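PDB 3ZMR: xyloglucan-specific endo-beta-1,4-glucanase BoGH5A, which hydrolyses internal beta-1,4-glucosidic linkages in the backbone of xyloglucan, with retention of configuration, to release xyloglucan oligosaccharides. Local coordinates for residues Pro273-Glu276 against Asn277-Val280; Leu222-Val226 against Asp227-Glu231; Lys353-Gly357 against Ala358-Gly362. One frame throughout, in Å; residues are numbered along the deposited sequence. Where two conformers were deposited one is given.

Contact 1: residues Pro273-Glu276 against Asn277-Val280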
ATOM      1  N   PRO A 273       5.059  -2.653 -16.665  1.00 11.68           N
ATOM      2  CA  PRO A 273       4.751  -1.248 -16.390  1.00 11.81           C
ATOM      3  C   PRO A 273       5.901  -0.306 -16.744  1.00 12.01           C
ATOM      4  O   PRO A 273       7.085  -0.696 -16.725  1.00 13.90           O
ATOM      5  CB  PRO A 273       4.495  -1.238 -14.866  1.00 13.13           C
ATOM      6  CG  PRO A 273       4.049  -2.629 -14.584  1.00 12.90           C
ATOM      7  CD  PRO A 273       4.934  -3.476 -15.451  1.00 16.23           C
ATOM      8  N   THR A 274       5.536   0.934 -17.001  1.00 11.46           N
ATOM      9  CA  THR A 274       6.474   1.953 -17.458  1.00 12.59           C
ATOM     10  C   THR A 274       6.816   2.905 -16.322  1.00 12.79           C
ATOM     11  O   THR A 274       6.153   2.895 -15.283  1.00 12.58           O
ATOM     12  CB  THR A 274       5.820   2.789 -18.552  1.00 15.56           C
ATOM     13  OG1 THR A 274       4.699   3.495 -17.989  1.00 15.83           O
ATOM     14  CG2 THR A 274       5.343   1.904 -19.719  1.00 14.80           C
ATOM     15  N   GLU A 275       7.824   3.744 -16.520  1.00 14.01           N
ATOM     16  CA  GLU A 275       8.162   4.744 -15.526  1.00 13.16           C
ATOM     17  C   GLU A 275       6.987   5.691 -15.232  1.00 12.36           C
ATOM     18  O   GLU A 275       6.748   6.067 -14.055  1.00 12.69           O
ATOM     19  CB  GLU A 275       9.464   5.452 -15.904  1.00 17.57           C
ATOM     20  CG  GLU A 275      10.717   4.574 -15.721  1.00 29.89           C
ATOM     21  CD  GLU A 275      10.860   3.910 -14.334  1.00 97.59           C
ATOM     22  OE1 GLU A 275      10.605   4.546 -13.278  1.00 24.43           O
ATOM     23  OE2 GLU A 275      11.256   2.723 -14.283  1.00 48.84           O
ATOM     24  N   GLU A 276       6.206   6.012 -16.264  1.00 13.13           N
ATOM     25  CA  GLU A 276       4.976   6.785 -16.094  1.00 12.68           C
ATOM     26  C   GLU A 276       4.011   6.067 -15.121  1.00 12.52           C
ATOM     27  O   GLU A 276       3.468   6.688 -14.201  1.00 11.84           O
ATOM     28  CB  GLU A 276       4.286   7.026 -17.443  1.00 13.81           C
ATOM     29  CG  GLU A 276       2.902   7.617 -17.344  1.00 13.00           C
ATOM     30  CD  GLU A 276       2.196   7.767 -18.677  1.00 17.68           C
ATOM     31  OE1 GLU A 276       2.540   7.041 -19.625  1.00 23.72           O
ATOM     32  OE2 GLU A 276       1.259   8.583 -18.773  1.00 16.70           O
ATOM     33  N   ASN A 277       3.801   4.771 -15.342  1.00 12.89           N
ATOM     34  CA  ASN A 277       2.910   4.013 -14.483  1.00 11.62           C
ATOM     35  C   ASN A 277       3.354   4.035 -13.003  1.00  9.53           C
ATOM     36  O   ASN A 277       2.526   4.243 -12.087  1.00 10.08           O
ATOM     37  CB  ASN A 277       2.791   2.562 -14.903  1.00 10.95           C
ATOM     38  CG  ASN A 277       2.245   2.352 -16.314  1.00 10.87           C
ATOM     39  OD1 ASN A 277       2.656   1.373 -16.945  1.00 12.12           O
ATOM     40  ND2 ASN A 277       1.299   3.180 -16.792  1.00 12.39           N
ATOM     41  N   TYR A 278       4.649   3.821 -12.753  1.00  9.74           N
ATOM     42  CA  TYR A 278       5.159   3.885 -11.366  1.00 10.48           C
ATOM     43  C   TYR A 278       5.040   5.278 -10.755  1.00 10.13           C
ATOM     44  O   TYR A 278       4.700   5.426  -9.580  1.00 11.52           O
ATOM     45  CB  TYR A 278       6.573   3.343 -11.259  1.00 10.57           C
ATOM     46  CG  TYR A 278       6.707   1.890 -11.630  1.00 10.33           C
ATOM     47  CD1 TYR A 278       6.041   0.893 -10.937  1.00 12.23           C
ATOM     48  CD2 TYR A 278       7.507   1.515 -12.706  1.00 11.36           C
ATOM     49  CE1 TYR A 278       6.167  -0.433 -11.293  1.00 12.19           C
ATOM     50  CE2 TYR A 278       7.657   0.183 -13.065  1.00 12.89           C
ATOM     51  CZ  TYR A 278       6.956  -0.789 -12.364  1.00 11.86           C
ATOM     52  OH  TYR A 278       7.086  -2.134 -12.670  1.00 12.57           O
ATOM     53  N   ARG A 279       5.318   6.305 -11.545  1.00 11.19           N
ATOM     54  CA  ARG A 279       5.196   7.674 -11.069  1.00 12.22           C
ATOM     55  C   ARG A 279       3.769   8.009 -10.650  1.00 10.77           C
ATOM     56  O   ARG A 279       3.534   8.577  -9.564  1.00 11.66           O
ATOM     57  CB  ARG A 279       5.724   8.665 -12.129  1.00 14.54           C
ATOM     58  CG  ARG A 279       5.549  10.126 -11.722  1.00 14.17           C
ATOM     59  CD  ARG A 279       6.335  11.089 -12.613  1.00 20.64           C
ATOM     60  NE  ARG A 279       6.123  10.790 -14.031  1.00 19.82           N
ATOM     61  CZ  ARG A 279       5.011  11.024 -14.716  1.00 21.24           C
ATOM     62  NH1 ARG A 279       3.962  11.615 -14.142  1.00 22.48           N
ATOM     63  NH2 ARG A 279       4.951  10.683 -16.010  1.00 18.69           N
ATOM     64  N   VAL A 280       2.814   7.638 -11.486  1.00  9.93           N
ATOM     65  CA  VAL A 280       1.441   7.987 -11.235  1.00 10.18           C
ATOM     66  C   VAL A 280       0.890   7.135 -10.069  1.00 10.42           C
ATOM     67  O   VAL A 280       0.184   7.631  -9.199  1.00 10.11           O
ATOM     68  CB  VAL A 280       0.572   7.853 -12.502  1.00 11.09           C
ATOM     69  CG1 VAL A 280      -0.884   8.079 -12.149  1.00 15.31           C
ATOM     70  CG2 VAL A 280       1.035   8.843 -13.569  1.00 11.84           C
TER
HETATM   71  O   HOH W   1       8.343  -2.488 -15.060  1.00 17.99           O
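T274 and N277 cross side chain to side chain at the first turn of helix 275-293. The N277 side chain turns back toward the start of the helix, with CG beside its own backbone N (chi1 -60°). This brings OD1 to T274 N at 2.9 Å. The N-H points almost straight at OD1 (167°), but the donor sits above the carbonyl plane of the amide. In return, N277 N donates to T274 OG1 at 3.1 Å. The two reciprocal bonds form a capping box, with T274 as N-cap, and they satisfy N-H groups at the helix start. The other end of the N277 amide is also held, since ND2 donates to P225 O. The Y278 ring slants past P273, with P273 CB 3.5 Å from Y278 CZ. One water lies in the ring plane at the phenol end, 2.7 Å from Y278 OH, and donates to P273 O. Beyond the segments, Y278 stacks on H319 and meets Y309 edge-to-face. The regular helical bonds begin with Y278 N to T274 O at 3.1 Å. E276 OE2 accepts from the backbone N of D227, and R279 NH1 is salt-bridged to D227 OD1.

Contact 2: residues Leu222-Val226 against Asp227-Glu231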
ATOM      1  N   LEU A 222      -9.524   2.798 -10.554  1.00  9.94           N
ATOM      2  CA  LEU A 222      -8.216   3.395 -10.235  1.00 10.36           C
ATOM      3  C   LEU A 222      -7.104   2.849 -11.146  1.00 11.74           C
ATOM      4  O   LEU A 222      -5.987   3.354 -11.152  1.00 10.83           O
ATOM      5  CB  LEU A 222      -7.855   3.192  -8.756  1.00  9.18           C
ATOM      6  CG  LEU A 222      -6.681   3.992  -8.204  1.00 10.02           C
ATOM      7  CD1 LEU A 222      -6.793   5.489  -8.425  1.00 11.25           C
ATOM      8  CD2 LEU A 222      -6.497   3.658  -6.729  1.00 10.31           C
ATOM      9  N   ASN A 223      -7.423   1.820 -11.930  1.00  9.72           N
ATOM     10  CA  ASN A 223      -6.421   1.102 -12.709  1.00 10.91           C
ATOM     11  C   ASN A 223      -6.075   1.755 -14.036  1.00 10.38           C
ATOM     12  O   ASN A 223      -6.105   1.122 -15.103  1.00 12.07           O
ATOM     13  CB  ASN A 223      -6.843  -0.355 -12.907  1.00 10.70           C
ATOM     14  CG  ASN A 223      -6.801  -1.152 -11.617  1.00 12.31           C
ATOM     15  OD1 ASN A 223      -6.121  -0.781 -10.652  1.00 11.30           O
ATOM     16  ND2 ASN A 223      -7.554  -2.252 -11.575  1.00 11.80           N
ATOM     17  N   HIS A 224      -5.742   3.038 -13.947  1.00 12.12           N
ATOM     18  CA  HIS A 224      -5.292   3.831 -15.088  1.00 10.65           C
ATOM     19  C   HIS A 224      -4.174   4.768 -14.682  1.00 10.73           C
ATOM     20  O   HIS A 224      -4.339   6.003 -14.693  1.00 14.17           O
ATOM     21  CB  HIS A 224      -6.447   4.593 -15.718  1.00 14.00           C
ATOM     22  CG  HIS A 224      -7.596   3.710 -16.059  1.00 12.43           C
ATOM     23  ND1 HIS A 224      -7.608   2.940 -17.201  1.00 14.53           N
ATOM     24  CD2 HIS A 224      -8.716   3.389 -15.368  1.00 14.20           C
ATOM     25  CE1 HIS A 224      -8.714   2.211 -17.220  1.00 16.67           C
ATOM     26  NE2 HIS A 224      -9.403   2.464 -16.117  1.00 20.15           N
ATOM     27  N   PRO A 225      -3.008   4.197 -14.358  1.00 10.59           N
ATOM     28  CA  PRO A 225      -1.909   4.998 -13.790  1.00 13.25           C
ATOM     29  C   PRO A 225      -1.098   5.659 -14.909  1.00 11.39           C
ATOM     30  O   PRO A 225       0.031   5.289 -15.170  1.00 11.87           O
ATOM     31  CB  PRO A 225      -1.083   3.953 -13.032  1.00 18.54           C
ATOM     32  CG  PRO A 225      -1.272   2.708 -13.829  1.00 14.36           C
ATOM     33  CD  PRO A 225      -2.698   2.764 -14.327  1.00 14.40           C
ATOM     34  N   VAL A 226      -1.741   6.612 -15.573  1.00 12.62           N
ATOM     35  CA  VAL A 226      -1.171   7.336 -16.707  1.00 11.43           C
ATOM     36  C   VAL A 226      -1.509   8.814 -16.545  1.00 14.82           C
ATOM     37  O   VAL A 226      -2.520   9.179 -15.929  1.00 13.51           O
ATOM     38  CB  VAL A 226      -1.685   6.806 -18.070  1.00 14.29           C
ATOM     39  CG1 VAL A 226      -1.263   5.349 -18.292  1.00 15.01           C
ATOM     40  CG2 VAL A 226      -3.185   6.944 -18.204  1.00 17.34           C
ATOM     41  N   ASP A 227      -0.647   9.655 -17.089  1.00 13.23           N
ATOM     42  CA  ASP A 227      -0.804  11.099 -16.961  1.00 15.90           C
ATOM     43  C   ASP A 227      -2.139  11.599 -17.500  1.00 15.13           C
ATOM     44  O   ASP A 227      -2.686  12.542 -16.958  1.00 19.30           O
ATOM     45  CB  ASP A 227       0.355  11.833 -17.636  1.00 17.53           C
ATOM     46  CG  ASP A 227       1.659  11.725 -16.856  1.00 17.85           C
ATOM     47  OD1 ASP A 227       1.682  11.896 -15.618  1.00 22.28           O
ATOM     48  OD2 ASP A 227       2.688  11.494 -17.506  1.00 24.97           O
ATOM     49  N   ALA A 228      -2.681  10.942 -18.535  1.00 16.04           N
ATOM     50  CA  ALA A 228      -3.959  11.370 -19.127  1.00 15.57           C
ATOM     51  C   ALA A 228      -5.141  11.232 -18.164  1.00 15.55           C
ATOM     52  O   ALA A 228      -6.137  11.909 -18.303  1.00 18.85           O
ATOM     53  CB  ALA A 228      -4.224  10.613 -20.427  1.00 26.63           C
ATOM     54  N   ASN A 229      -5.013  10.345 -17.180  1.00 14.62           N
ATOM     55  CA  ASN A 229      -6.092  10.123 -16.214  0.50 16.09           C
ATOM     56  C   ASN A 229      -5.740  10.528 -14.794  1.00 13.07           C
ATOM     57  O   ASN A 229      -6.583  10.457 -13.897  1.00 15.02           O
ATOM     58  CB  ASN A 229      -6.517   8.666 -16.238  0.50 18.90           C
ATOM     59  CG  ASN A 229      -7.031   8.251 -17.589  0.50 16.35           C
ATOM     60  OD1 ASN A 229      -7.882   8.926 -18.178  0.50 20.53           O
ATOM     61  ND2 ASN A 229      -6.515   7.147 -18.095  0.50 13.29           N
ATOM     62  N   LYS A 230      -4.506  10.996 -14.586  1.00 13.76           N
ATOM     63  CA  LYS A 230      -4.017  11.288 -13.226  1.00 12.79           C
ATOM     64  C   LYS A 230      -4.861  12.338 -12.497  1.00 12.88           C
ATOM     65  O   LYS A 230      -5.182  12.178 -11.305  1.00 14.01           O
ATOM     66  CB  LYS A 230      -2.553  11.725 -13.262  1.00 14.29           C
ATOM     67  CG  LYS A 230      -1.999  12.255 -11.955  1.00 16.56           C
ATOM     68  CD  LYS A 230      -0.495  12.533 -12.048  1.00 17.27           C
ATOM     69  CE  LYS A 230       0.016  13.432 -10.930  1.00 24.61           C
ATOM     70  NZ  LYS A 230      -0.281  12.903  -9.563  1.00 17.15           N
ATOM     71  N   GLU A 231      -5.212  13.423 -13.185  1.00 18.51           N
ATOM     72  CA  GLU A 231      -5.941  14.511 -12.536  1.00 16.62           C
ATOM     73  C   GLU A 231      -7.293  14.016 -11.989  1.00 15.29           C
ATOM     74  O   GLU A 231      -7.652  14.258 -10.828  1.00 15.22           O
ATOM     75  CB  GLU A 231      -6.112  15.707 -13.493  1.00 20.85           C
ATOM     76  CG  GLU A 231      -6.667  16.963 -12.842  1.00 41.31           C
ATOM     77  CD  GLU A 231      -6.628  18.184 -13.747  1.00 71.38           C
ATOM     78  OE1 GLU A 231      -5.708  18.310 -14.579  1.00109.60           O
ATOM     79  OE2 GLU A 231      -7.528  19.025 -13.604  1.00 75.69           O
TER
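N229 packs its side-chain amide against H224 and V226. Its ND2 lies 3.3 Å from V226 CG2 and 3.5 Å from H224 CB. N229 has two conformers, and these amide contacts are those of the one described, so they are less certain. The V226 and N229 side chains run side by side and point the same way. H224 instead slants across N229, and its ring plane stands 76° from the amide plane. The H224 ring leads away from residues 227-231 and touches L233 further along the helix, so CB makes the closest approach. V226 CG2 is set between its own backbone N and carbonyl carbon, with CG1 beside N (chi1 -63°), and this places CG2 next to the amide.

The backbone holds these groups together. N229 N donates to V226 O at 3.0 Å, from above the carbonyl plane, with an N-H...O angle of 149°. V226 N donates to H224 O across an inverse gamma turn centred on P225. A second is centred on N223, whose side chain is bonded to N264 and D266. These turns lead the loop after barrel strand 210-214 into helix 227-248. Further out, V226 rests on E276 and N277 of helix 275-293.

The charged ends pair outside the contact, K230 with D234 of the same helix and D227 with the neighbouring helix, so the contact itself probably rests on packing and the backbone bond.

Contact 3: residues Lys353-Gly357 against Ala358-Gly362. With EDO (1,2-ethanediol), chain F.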
ATOM      1  N   LYS A 353      -2.090 -26.683 -10.179  1.00 13.97           N
ATOM      2  CA  LYS A 353      -1.289 -27.661  -9.472  1.00 13.73           C
ATOM      3  C   LYS A 353      -1.913 -27.844  -8.098  1.00 12.72           C
ATOM      4  O   LYS A 353      -2.178 -26.857  -7.406  1.00 14.11           O
ATOM      5  CB  LYS A 353       0.149 -27.211  -9.361  1.00 13.65           C
ATOM      6  CG  LYS A 353       0.834 -26.948 -10.689  1.00 18.07           C
ATOM      7  CD  LYS A 353       0.956 -28.198 -11.537  1.00 23.71           C
ATOM      8  CE  LYS A 353       1.765 -27.945 -12.801  1.00 32.85           C
ATOM      9  NZ  LYS A 353       1.719 -29.148 -13.667  1.00 66.21           N
ATOM     10  N   SER A 354      -2.181 -29.085  -7.711  1.00 12.82           N
ATOM     11  CA  SER A 354      -2.875 -29.377  -6.466  1.00 13.95           C
ATOM     12  C   SER A 354      -1.937 -29.530  -5.259  1.00 11.22           C
ATOM     13  O   SER A 354      -2.407 -29.568  -4.116  1.00 13.39           O
ATOM     14  CB  SER A 354      -3.744 -30.656  -6.594  1.00 13.83           C
ATOM     15  OG  SER A 354      -2.914 -31.764  -6.882  1.00 15.90           O
ATOM     16  N   GLN A 355      -0.630 -29.698  -5.529  1.00 12.80           N
ATOM     17  CA  GLN A 355       0.350 -30.017  -4.506  1.00 16.24           C
ATOM     18  C   GLN A 355       1.410 -28.920  -4.423  1.00 10.80           C
ATOM     19  O   GLN A 355       1.581 -28.118  -5.350  1.00 14.73           O
ATOM     20  CB  GLN A 355       1.050 -31.338  -4.809  1.00 13.49           C
ATOM     21  CG  GLN A 355       0.058 -32.496  -4.777  1.00 14.80           C
ATOM     22  CD  GLN A 355       0.653 -33.812  -5.249  1.00 17.43           C
ATOM     23  OE1 GLN A 355       1.817 -33.892  -5.658  1.00 19.52           O
ATOM     24  NE2 GLN A 355      -0.157 -34.850  -5.216  1.00 23.55           N
ATOM     25  N   TRP A 356       2.100 -28.918  -3.294  1.00 13.23           N
ATOM     26  CA  TRP A 356       3.139 -27.917  -3.001  1.00 10.15           C
ATOM     27  C   TRP A 356       4.152 -28.472  -2.003  1.00 12.38           C
ATOM     28  O   TRP A 356       3.779 -29.136  -1.039  1.00 13.52           O
ATOM     29  CB  TRP A 356       2.485 -26.631  -2.403  1.00 11.23           C
ATOM     30  CG  TRP A 356       3.555 -25.628  -2.070  1.00 10.87           C
ATOM     31  CD1 TRP A 356       4.100 -24.683  -2.933  1.00 12.05           C
ATOM     32  CD2 TRP A 356       4.323 -25.534  -0.850  1.00  9.76           C
ATOM     33  NE1 TRP A 356       5.132 -24.016  -2.319  1.00 10.65           N
ATOM     34  CE2 TRP A 356       5.296 -24.505  -1.043  1.00 11.30           C
ATOM     35  CE3 TRP A 356       4.289 -26.210   0.386  1.00 12.01           C
ATOM     36  CZ2 TRP A 356       6.254 -24.187  -0.061  1.00 11.67           C
ATOM     37  CZ3 TRP A 356       5.220 -25.870   1.358  1.00 12.36           C
ATOM     38  CH2 TRP A 356       6.179 -24.839   1.135  1.00 12.07           C
ATOM     39  N   GLY A 357       5.430 -28.165  -2.222  1.00 12.17           N
ATOM     40  CA  GLY A 357       6.440 -28.297  -1.185  1.00 14.02           C
ATOM     41  C   GLY A 357       7.284 -29.561  -1.268  1.00 16.16           C
ATOM     42  O   GLY A 357       7.029 -30.459  -2.063  1.00 18.25           O
ATOM     43  N   ALA A 358       8.289 -29.606  -0.410  1.00 19.67           N
ATOM     44  CA  ALA A 358       9.315 -30.685  -0.420  1.00 21.66           C
ATOM     45  C   ALA A 358       8.706 -32.085  -0.310  1.00 25.14           C
ATOM     46  O   ALA A 358       9.161 -33.004  -0.984  1.00 29.70           O
ATOM     47  CB  ALA A 358      10.336 -30.462   0.688  1.00 27.23           C
ATOM     48  N   ALA A 359       7.653 -32.210   0.500  1.00 22.92           N
ATOM     49  CA  ALA A 359       6.972 -33.501   0.718  1.00 21.85           C
ATOM     50  C   ALA A 359       6.395 -34.088  -0.572  1.00 26.25           C
ATOM     51  O   ALA A 359       6.200 -35.309  -0.673  1.00 24.62           O
ATOM     52  CB  ALA A 359       5.882 -33.359   1.770  1.00 23.82           C
ATOM     53  N   PHE A 360       6.144 -33.227  -1.554  1.00 20.60           N
ATOM     54  CA  PHE A 360       5.581 -33.629  -2.855  1.00 23.38           C
ATOM     55  C   PHE A 360       6.469 -33.393  -4.065  1.00 21.59           C
ATOM     56  O   PHE A 360       5.991 -33.402  -5.203  1.00 23.91           O
ATOM     57  CB  PHE A 360       4.224 -32.953  -3.051  1.00 18.27           C
ATOM     58  CG  PHE A 360       3.240 -33.359  -2.020  1.00 20.76           C
ATOM     59  CD1 PHE A 360       2.686 -34.644  -2.046  1.00 20.90           C
ATOM     60  CD2 PHE A 360       2.916 -32.515  -0.987  1.00 20.18           C
ATOM     61  CE1 PHE A 360       1.808 -35.033  -1.064  1.00 23.90           C
ATOM     62  CE2 PHE A 360       2.047 -32.898   0.001  1.00 18.97           C
ATOM     63  CZ  PHE A 360       1.497 -34.166  -0.034  1.00 18.68           C
ATOM     64  N   ALA A 361       7.763 -33.170  -3.828  1.00 23.27           N
ATOM     65  CA  ALA A 361       8.714 -33.070  -4.940  1.00 27.72           C
ATOM     66  C   ALA A 361       8.551 -34.297  -5.850  1.00 41.23           C
ATOM     67  O   ALA A 361       8.438 -35.410  -5.359  1.00 40.88           O
ATOM     68  CB  ALA A 361      10.141 -32.967  -4.421  1.00 34.86           C
ATOM     69  N   GLY A 362       8.451 -34.074  -7.158  1.00 29.57           N
ATOM     70  CA  GLY A 362       8.308 -35.172  -8.150  1.00 32.30           C
ATOM     71  C   GLY A 362       6.843 -35.441  -8.477  1.00 30.51           C
ATOM     72  O   GLY A 362       6.524 -36.241  -9.357  1.00 37.41           O
TER
HETATM   73  C1  EDO F1512      -5.483 -33.143  -8.803  1.00 21.22           C
HETATM   74  O1  EDO F1512      -4.099 -32.986  -9.158  1.00 22.25           O
HETATM   75  C2  EDO F1512      -6.059 -34.402  -9.458  1.00 21.55           C
HETATM   76  O2  EDO F1512      -6.045 -34.210 -10.875  1.00 20.55           O
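The F360 ring has the Q355 side chain over one face and a backbone oxygen at its edge. Q355 CG stands 4.2 Å above the ring plane, offset toward the rim. The amide of Q355 continues past the ring with its plane tilted 36° from it, and OE1 is 3.7 Å from F360 CB. The two side chains cross at about a right angle. W356 O lies in the ring plane, 3.5 Å from F360 CD2. The ring reaches both partners because CG turns to the side of its own backbone N (chi1 -62°). The W356 side chain leaves the backbone away from residues 358-362; its indole meets Y419 edge-to-face, and NE1 is hydrogen-bonded to G369 O.

The contact lies in the loop between helices 341-344 and 371-379, away from the annotated sites. F360 and Q355 pack on N411 and S415 of helix 406-429. A short 3-10 turn at 358-359 joins the two partners. F360 N donates to G357 O at 3.0 Å, from above the carbonyl plane, with an angle of 151°. A361 N then donates to A358 O at 3.2 Å. The backbone angles of G357 would press a CB against the preceding carbonyl O. Upstream, S354 OG accepts a bond of 2.8 Å from O1 of a 1,2-ethanediol, probably from the crystallisation liquor.

Q355 OE1 accepts from D364 N, which probably helps fix the amide beside the ring. The in-plane W356 O faces the weakly positive C-H rim of F360, so this approach is probably mildly favourable.

In the fold
All three contacts belong to the catalytic barrel domain. Contacts 1 and 2 are neighbours, with centres 10 Å apart, and together join the starts of helices 275-293 and 227-248. Their direct links are the R279 NH1 to D227 OD1 salt bridge (2.7 Å) and a probable hydrogen bond from D227 N to E276 OE2 (2.8 Å). Both have a side chain about 12 Å from active-site or sugar groups. The P273 side chain is about 12 Å from that of E262, the probable proton donor, and the H224 side chain is about 12 Å from a bound xylose. Contact 3 is remote: its nearest atoms are about 24 Å from contact 1 and 25 Å from contact 2.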